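Local coordinates for protein argonaute (Marinitoga piezophila, PDB 5I4A) that uses short guide RNAs with a 5'-hydroxyl end to find complementary single-stranded DNA or RNA targets and cleave them, at residues A[283-288]-A[414-419]; A[325-330]-A[336-341]. All coordinates share one frame; numbering follows the deposited sequence.

Contact 1: residues A[283-288]-A[414-419]. With nucleotides of chain B.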
loop_
_atom_site.group_PDB
_atom_site.type_symbol
_atom_site.label_atom_id
_atom_site.label_comp_id
_atom_site.label_asym_id
_atom_site.label_seq_id
_atom_site.Cartn_x
_atom_site.Cartn_y
_atom_site.Cartn_z
ATOM N N ASP A 283 -6.131 -12.412 -22.881
ATOM C CA ASP A 283 -6.131 -13.503 -23.850
ATOM C C ASP A 283 -6.470 -14.849 -23.233
ATOM O O ASP A 283 -6.528 -15.837 -23.964
ATOM C CB ASP A 283 -4.767 -13.596 -24.548
ATOM C CG ASP A 283 -4.662 -12.671 -25.727
ATOM O OD1 ASP A 283 -5.722 -12.166 -26.172
ATOM O OD2 ASP A 283 -3.531 -12.458 -26.218
ATOM N N VAL A 284 -6.698 -14.907 -21.922
ATOM C CA VAL A 284 -7.167 -16.143 -21.303
ATOM C C VAL A 284 -8.465 -16.610 -21.950
ATOM O O VAL A 284 -8.732 -17.816 -22.024
ATOM C CB VAL A 284 -7.321 -15.954 -19.772
ATOM C CG1 VAL A 284 -8.460 -14.990 -19.453
ATOM C CG2 VAL A 284 -7.505 -17.295 -19.062
ATOM N N PHE A 285 -9.286 -15.676 -22.434
ATOM C CA PHE A 285 -10.518 -16.028 -23.129
ATOM C C PHE A 285 -10.280 -16.516 -24.550
ATOM O O PHE A 285 -11.194 -17.089 -25.153
ATOM C CB PHE A 285 -11.474 -14.833 -23.150
ATOM C CG PHE A 285 -11.952 -14.417 -21.791
ATOM C CD1 PHE A 285 -12.938 -15.139 -21.137
ATOM C CD2 PHE A 285 -11.418 -13.304 -21.165
ATOM C CE1 PHE A 285 -13.381 -14.760 -19.884
ATOM C CE2 PHE A 285 -11.858 -12.920 -19.914
ATOM C CZ PHE A 285 -12.842 -13.651 -19.272
ATOM N N LYS A 286 -9.086 -16.297 -25.102
ATOM C CA LYS A 286 -8.725 -16.864 -26.396
ATOM C C LYS A 286 -8.212 -18.291 -26.281
ATOM O O LYS A 286 -8.507 -19.124 -27.144
ATOM C CB LYS A 286 -7.651 -16.012 -27.081
ATOM C CG LYS A 286 -8.150 -14.758 -27.772
ATOM C CD LYS A 286 -7.033 -14.137 -28.594
ATOM C CE LYS A 286 -7.411 -12.762 -29.111
ATOM N NZ LYS A 286 -6.197 -12.001 -29.523
ATOM N N TYR A 287 -7.448 -18.590 -25.231
ATOM C CA TYR A 287 -6.692 -19.834 -25.151
ATOM C C TYR A 287 -7.048 -20.672 -23.931
ATOM O O TYR A 287 -6.379 -21.684 -23.678
ATOM C CB TYR A 287 -5.192 -19.527 -25.169
ATOM C CG TYR A 287 -4.792 -18.598 -26.294
ATOM C CD1 TYR A 287 -4.768 -19.041 -27.610
ATOM C CD2 TYR A 287 -4.440 -17.276 -26.039
ATOM C CE1 TYR A 287 -4.405 -18.195 -28.645
ATOM C CE2 TYR A 287 -4.075 -16.422 -27.068
ATOM C CZ TYR A 287 -4.060 -16.889 -28.369
ATOM O OH TYR A 287 -3.698 -16.050 -29.399
ATOM N N SER A 288 -8.068 -20.265 -23.166
ATOM C CA SER A 288 -8.669 -21.044 -22.087
ATOM C C SER A 288 -7.749 -21.172 -20.877
ATOM O O SER A 288 -6.542 -20.930 -20.981
ATOM C CB SER A 288 -9.083 -22.429 -22.597
ATOM O OG SER A 288 -9.936 -23.085 -21.668
ATOM N N ILE A 414 -17.414 -7.142 -17.668
ATOM C CA ILE A 414 -17.713 -7.366 -16.259
ATOM C C ILE A 414 -18.168 -8.805 -16.030
ATOM O O ILE A 414 -17.699 -9.480 -15.104
ATOM C CB ILE A 414 -18.760 -6.353 -15.766
ATOM C CG1 ILE A 414 -18.163 -4.943 -15.752
ATOM C CG2 ILE A 414 -19.274 -6.735 -14.386
ATOM C CD1 ILE A 414 -19.131 -3.868 -15.325
ATOM N N ILE A 415 -19.081 -9.300 -16.869
ATOM C CA ILE A 415 -19.528 -10.685 -16.732
ATOM C C ILE A 415 -18.375 -11.644 -16.996
ATOM O O ILE A 415 -18.222 -12.656 -16.300
ATOM C CB ILE A 415 -20.726 -10.973 -17.660
ATOM C CG1 ILE A 415 -21.976 -10.245 -17.170
ATOM C CG2 ILE A 415 -21.015 -12.466 -17.725
ATOM C CD1 ILE A 415 -22.191 -8.908 -17.801
ATOM N N LYS A 416 -17.546 -11.342 -18.002
ATOM C CA LYS A 416 -16.354 -12.147 -18.256
ATOM C C LYS A 416 -15.453 -12.185 -17.027
ATOM O O LYS A 416 -14.986 -13.253 -16.615
ATOM C CB LYS A 416 -15.592 -11.591 -19.464
ATOM C CG LYS A 416 -16.302 -11.779 -20.797
ATOM C CD LYS A 416 -15.605 -11.029 -21.929
ATOM C CE LYS A 416 -14.324 -11.722 -22.370
ATOM N NZ LYS A 416 -13.805 -11.173 -23.658
ATOM N N SER A 417 -15.205 -11.017 -16.429
ATOM C CA SER A 417 -14.374 -10.939 -15.230
ATOM C C SER A 417 -14.978 -11.730 -14.079
ATOM O O SER A 417 -14.263 -12.420 -13.341
ATOM C CB SER A 417 -14.203 -9.478 -14.828
ATOM O OG SER A 417 -13.444 -8.778 -15.796
ATOM N N TYR A 418 -16.293 -11.619 -13.904
ATOM C CA TYR A 418 -16.999 -12.347 -12.856
ATOM C C TYR A 418 -16.786 -13.853 -12.995
ATOM O O TYR A 418 -16.504 -14.546 -12.009
ATOM C CB TYR A 418 -18.481 -11.978 -12.925
ATOM C CG TYR A 418 -19.351 -12.403 -11.766
ATOM C CD1 TYR A 418 -18.922 -12.275 -10.449
ATOM C CD2 TYR A 418 -20.631 -12.889 -11.992
ATOM C CE1 TYR A 418 -19.740 -12.651 -9.393
ATOM C CE2 TYR A 418 -21.452 -13.259 -10.949
ATOM C CZ TYR A 418 -21.005 -13.142 -9.652
ATOM O OH TYR A 418 -21.826 -13.517 -8.616
ATOM N N VAL A 419 -16.887 -14.374 -14.221
ATOM C CA VAL A 419 -16.670 -15.801 -14.439
ATOM C C VAL A 419 -15.207 -16.162 -14.217
ATOM O O VAL A 419 -14.891 -17.245 -13.709
ATOM C CB VAL A 419 -17.145 -16.212 -15.846
ATOM C CG1 VAL A 419 -16.920 -17.702 -16.070
ATOM C CG2 VAL A 419 -18.613 -15.867 -16.034
ATOM P P A B 2 -19.295 -5.770 -7.911
ATOM O OP1 A B 2 -18.715 -4.408 -7.957
ATOM O OP2 A B 2 -20.597 -6.041 -8.569
ATOM O "O5'" A B 2 -18.205 -6.751 -8.532
ATOM C "C5'" A B 2 -18.395 -8.159 -8.551
ATOM C "C4'" A B 2 -17.362 -8.820 -9.423
ATOM O "O4'" A B 2 -17.622 -8.477 -10.810
ATOM C "C3'" A B 2 -15.930 -8.365 -9.186
ATOM O "O3'" A B 2 -15.302 -9.038 -8.109
ATOM C "C2'" A B 2 -15.274 -8.602 -10.538
ATOM O "O2'" A B 2 -14.978 -9.977 -10.727
ATOM C "C1'" A B 2 -16.410 -8.217 -11.481
ATOM N N9 A B 2 -16.379 -6.779 -11.809
ATOM C C8 A B 2 -17.216 -5.797 -11.343
ATOM N N7 A B 2 -16.947 -4.601 -11.810
ATOM C C5 A B 2 -15.852 -4.815 -12.640
ATOM C C6 A B 2 -15.082 -3.949 -13.435
ATOM N N6 A B 2 -15.306 -2.634 -13.531
ATOM N N1 A B 2 -14.058 -4.485 -14.135
ATOM C C2 A B 2 -13.833 -5.800 -14.042
ATOM N N3 A B 2 -14.490 -6.711 -13.325
ATOM C C4 A B 2 -15.496 -6.148 -12.644
#
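Lys416 sets the CE end of its side chain over one face of the Phe285 ring, and this pair carries nearly all of the contact. CE of Lys416 sits almost above the ring centre, 3.5 Å from the centroid of Phe285 and 12° off its normal, a CH-pi contact. The ammonium NZ lies farther out, 4.5 Å from the same centroid and 28° off the normal, which makes an off-centre cation-pi interaction. A bend at chi3 (75°) in an otherwise extended lysine chain folds CE back over the ring. The far end of the ring meets the root of the same residue: CZ of Phe285 is 3.4 Å from Lys416 CB and equally near Lys416 O, which lies in the ring plane at its edge. The phenyl is thus held both by face and by rim, with no hydrogen bond between the segments, while Glu332 and Leu333 of helix 325-333 also touch it. Another side of helix 412-424 faces the guide: Ser417 CB is 3.2 Å from N3 of A2 of chain B, and Ile414 packs on the base of that nucleotide. The pair joins helix 284-287 of linker L2 to guide-facing helix 412-424 of the Mid domain, within the L2–Mid interface.

Contact 2: residues A[325-330]-A[336-341]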
loop_
_atom_site.group_PDB
_atom_site.type_symbol
_atom_site.label_atom_id
_atom_site.label_comp_id
_atom_site.label_asym_id
_atom_site.label_seq_id
_atom_site.Cartn_x
_atom_site.Cartn_y
_atom_site.Cartn_z
ATOM N N VAL A 325 -23.345 -14.342 -22.948
ATOM C CA VAL A 325 -21.948 -14.017 -22.676
ATOM C C VAL A 325 -21.448 -14.772 -21.449
ATOM O O VAL A 325 -20.268 -15.140 -21.374
ATOM C CB VAL A 325 -21.782 -12.490 -22.523
ATOM C CG1 VAL A 325 -22.729 -11.952 -21.460
ATOM C CG2 VAL A 325 -20.340 -12.120 -22.213
ATOM N N PHE A 326 -22.330 -15.035 -20.479
ATOM C CA PHE A 326 -21.929 -15.797 -19.299
ATOM C C PHE A 326 -21.516 -17.216 -19.675
ATOM O O PHE A 326 -20.488 -17.722 -19.205
ATOM C CB PHE A 326 -23.070 -15.820 -18.275
ATOM C CG PHE A 326 -22.736 -16.562 -17.009
ATOM C CD1 PHE A 326 -22.168 -15.902 -15.933
ATOM C CD2 PHE A 326 -22.994 -17.919 -16.896
ATOM C CE1 PHE A 326 -21.856 -16.584 -14.770
ATOM C CE2 PHE A 326 -22.682 -18.604 -15.736
ATOM C CZ PHE A 326 -22.116 -17.936 -14.672
ATOM N N TYR A 327 -22.314 -17.881 -20.517
ATOM C CA TYR A 327 -21.997 -19.253 -20.907
ATOM C C TYR A 327 -20.824 -19.309 -21.877
ATOM O O TYR A 327 -20.047 -20.266 -21.849
ATOM C CB TYR A 327 -23.220 -19.927 -21.529
ATOM C CG TYR A 327 -24.317 -20.245 -20.541
ATOM C CD1 TYR A 327 -24.285 -21.416 -19.793
ATOM C CD2 TYR A 327 -25.388 -19.379 -20.360
ATOM C CE1 TYR A 327 -25.289 -21.712 -18.889
ATOM C CE2 TYR A 327 -26.395 -19.668 -19.458
ATOM C CZ TYR A 327 -26.339 -20.837 -18.725
ATOM O OH TYR A 327 -27.340 -21.132 -17.828
ATOM N N ARG A 328 -20.688 -18.309 -22.747
ATOM C CA ARG A 328 -19.537 -18.279 -23.644
ATOM C C ARG A 328 -18.250 -18.036 -22.868
ATOM O O ARG A 328 -17.207 -18.615 -23.192
ATOM C CB ARG A 328 -19.731 -17.214 -24.724
ATOM C CG ARG A 328 -20.932 -17.463 -25.628
ATOM C CD ARG A 328 -20.835 -16.685 -26.934
ATOM N NE ARG A 328 -20.646 -15.255 -26.724
ATOM C CZ ARG A 328 -21.634 -14.401 -26.479
ATOM N NH1 ARG A 328 -22.883 -14.835 -26.404
ATOM N NH2 ARG A 328 -21.369 -13.114 -26.303
ATOM N N ALA A 329 -18.307 -17.192 -21.834
ATOM C CA ALA A 329 -17.132 -16.963 -20.999
ATOM C C ALA A 329 -16.702 -18.242 -20.290
ATOM O O ALA A 329 -15.509 -18.560 -20.234
ATOM C CB ALA A 329 -17.414 -15.858 -19.983
ATOM N N ALA A 330 -17.663 -18.995 -19.748
ATOM C CA ALA A 330 -17.324 -20.234 -19.056
ATOM C C ALA A 330 -16.777 -21.274 -20.025
ATOM O O ALA A 330 -15.847 -22.016 -19.689
ATOM C CB ALA A 330 -18.549 -20.774 -18.317
ATOM N N SER A 336 -15.996 -27.506 -17.869
ATOM C CA SER A 336 -16.666 -28.646 -18.487
ATOM C C SER A 336 -18.148 -28.364 -18.692
ATOM O O SER A 336 -18.709 -28.684 -19.747
ATOM C CB SER A 336 -16.467 -29.901 -17.636
ATOM O OG SER A 336 -17.068 -29.759 -16.360
ATOM N N LYS A 337 -18.793 -27.743 -17.708
ATOM C CA LYS A 337 -20.201 -27.400 -17.842
ATOM C C LYS A 337 -20.579 -26.363 -16.793
ATOM O O LYS A 337 -19.861 -26.140 -15.813
ATOM C CB LYS A 337 -21.089 -28.640 -17.710
ATOM C CG LYS A 337 -20.983 -29.278 -16.349
ATOM C CD LYS A 337 -21.810 -30.545 -16.244
ATOM C CE LYS A 337 -22.097 -30.860 -14.813
ATOM N NZ LYS A 337 -22.699 -32.221 -14.674
ATOM N N VAL A 338 -21.727 -25.730 -17.024
ATOM C CA VAL A 338 -22.330 -24.787 -16.091
ATOM C C VAL A 338 -23.606 -25.417 -15.557
ATOM O O VAL A 338 -24.443 -25.891 -16.334
ATOM C CB VAL A 338 -22.620 -23.433 -16.763
ATOM C CG1 VAL A 338 -23.186 -22.445 -15.751
ATOM C CG2 VAL A 338 -21.357 -22.883 -17.408
ATOM N N GLU A 339 -23.753 -25.426 -14.235
ATOM C CA GLU A 339 -24.874 -26.101 -13.595
ATOM C C GLU A 339 -25.399 -25.233 -12.464
ATOM O O GLU A 339 -24.659 -24.899 -11.536
ATOM C CB GLU A 339 -24.457 -27.474 -13.066
ATOM C CG GLU A 339 -25.557 -28.217 -12.335
ATOM C CD GLU A 339 -25.120 -29.594 -11.880
ATOM O OE1 GLU A 339 -25.984 -30.376 -11.430
ATOM O OE2 GLU A 339 -23.912 -29.896 -11.976
ATOM N N PHE A 340 -26.674 -24.876 -12.537
ATOM C CA PHE A 340 -27.342 -24.156 -11.464
ATOM C C PHE A 340 -28.140 -25.169 -10.655
ATOM O O PHE A 340 -29.142 -25.708 -11.134
ATOM C CB PHE A 340 -28.216 -23.039 -12.025
ATOM C CG PHE A 340 -27.429 -21.983 -12.741
ATOM C CD1 PHE A 340 -26.648 -21.089 -12.029
ATOM C CD2 PHE A 340 -27.440 -21.904 -14.121
ATOM C CE1 PHE A 340 -25.904 -20.123 -12.679
ATOM C CE2 PHE A 340 -26.698 -20.936 -14.777
ATOM C CZ PHE A 340 -25.930 -20.048 -14.053
ATOM N N LEU A 341 -27.666 -25.452 -9.444
ATOM C CA LEU A 341 -28.303 -26.445 -8.595
ATOM C C LEU A 341 -29.668 -25.953 -8.141
ATOM O O LEU A 341 -29.836 -24.784 -7.787
ATOM C CB LEU A 341 -27.431 -26.737 -7.375
ATOM C CG LEU A 341 -25.931 -26.939 -7.599
ATOM C CD1 LEU A 341 -25.242 -27.182 -6.269
ATOM C CD2 LEU A 341 -25.674 -28.090 -8.556
HETATM O O HOH W 1 -27.363 -24.562 -17.239
#
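In the parallel sheet of the Mid domain, strand 337-340 is covered by the helix that precedes it, the two forming the last helix and second strand of a beta-alpha-beta crossover from strand 295-302, with their axes at 133° to each other. Val338 fills the middle of the interface and divides its branches among three partners. Its CG2 meets Ala330 CB at 3.6 Å, whereas CG1, anti to the backbone N (chi1 -177°), reaches the edge of the Phe326 ring, 3.9 Å from CE2 of that residue and near the ring plane. Tyr327 comes across the valine obliquely, its CE1 3.8 Å from Val338 CB. Farther along the strand, Phe340 approaches from the opposite direction and presents its rim to the tyrosine; Phe340 CE2 lies 3.1 Å from Tyr327 OH, and Phe340 CZ lies 3.9 Å from Phe326 CE2. The phenol oxygen is hydrogen-bonded to Phe319 O, and a water joins it weakly to Val338 O. Were Tyr327 an alanine, Phe319 O would probably lose this hydrogen-bond partner and a gap would probably open beside Val338 and the rim of Phe340. The same Phe326 ring also touches Ile415 and Val419 of helix 412-424, so it sits between that helix and the strand, while backbone hydrogen bonds of Lys337, Glu339 and Leu341 with Leu296 and Ala298 tie the strand to the neighbouring parallel strand 295-302.

Overall arrangement
The two contacts illustrate how one helix can be shared between neighbouring layers of a domain. Their centres lie 12 Å apart, and contact 2 falls, in chain order, between the two halves of contact 1: 283-288, 325-330, 336-341, then 414-419. Contact 2 is local, within the Mid domain, whereas contact 1 brings linker L2 to a Mid-domain helix 126 residues away. They meet directly where Val419 CG2 lies 3.6 Å from Phe326 CE1 and Ile415 also packs on Phe326. Helix 325-333 therefore stands between helix 412-424 and strand 337-340 of the parallel sheet, giving a continuous path of packing from the sheet to the helix that touches the guide RNA.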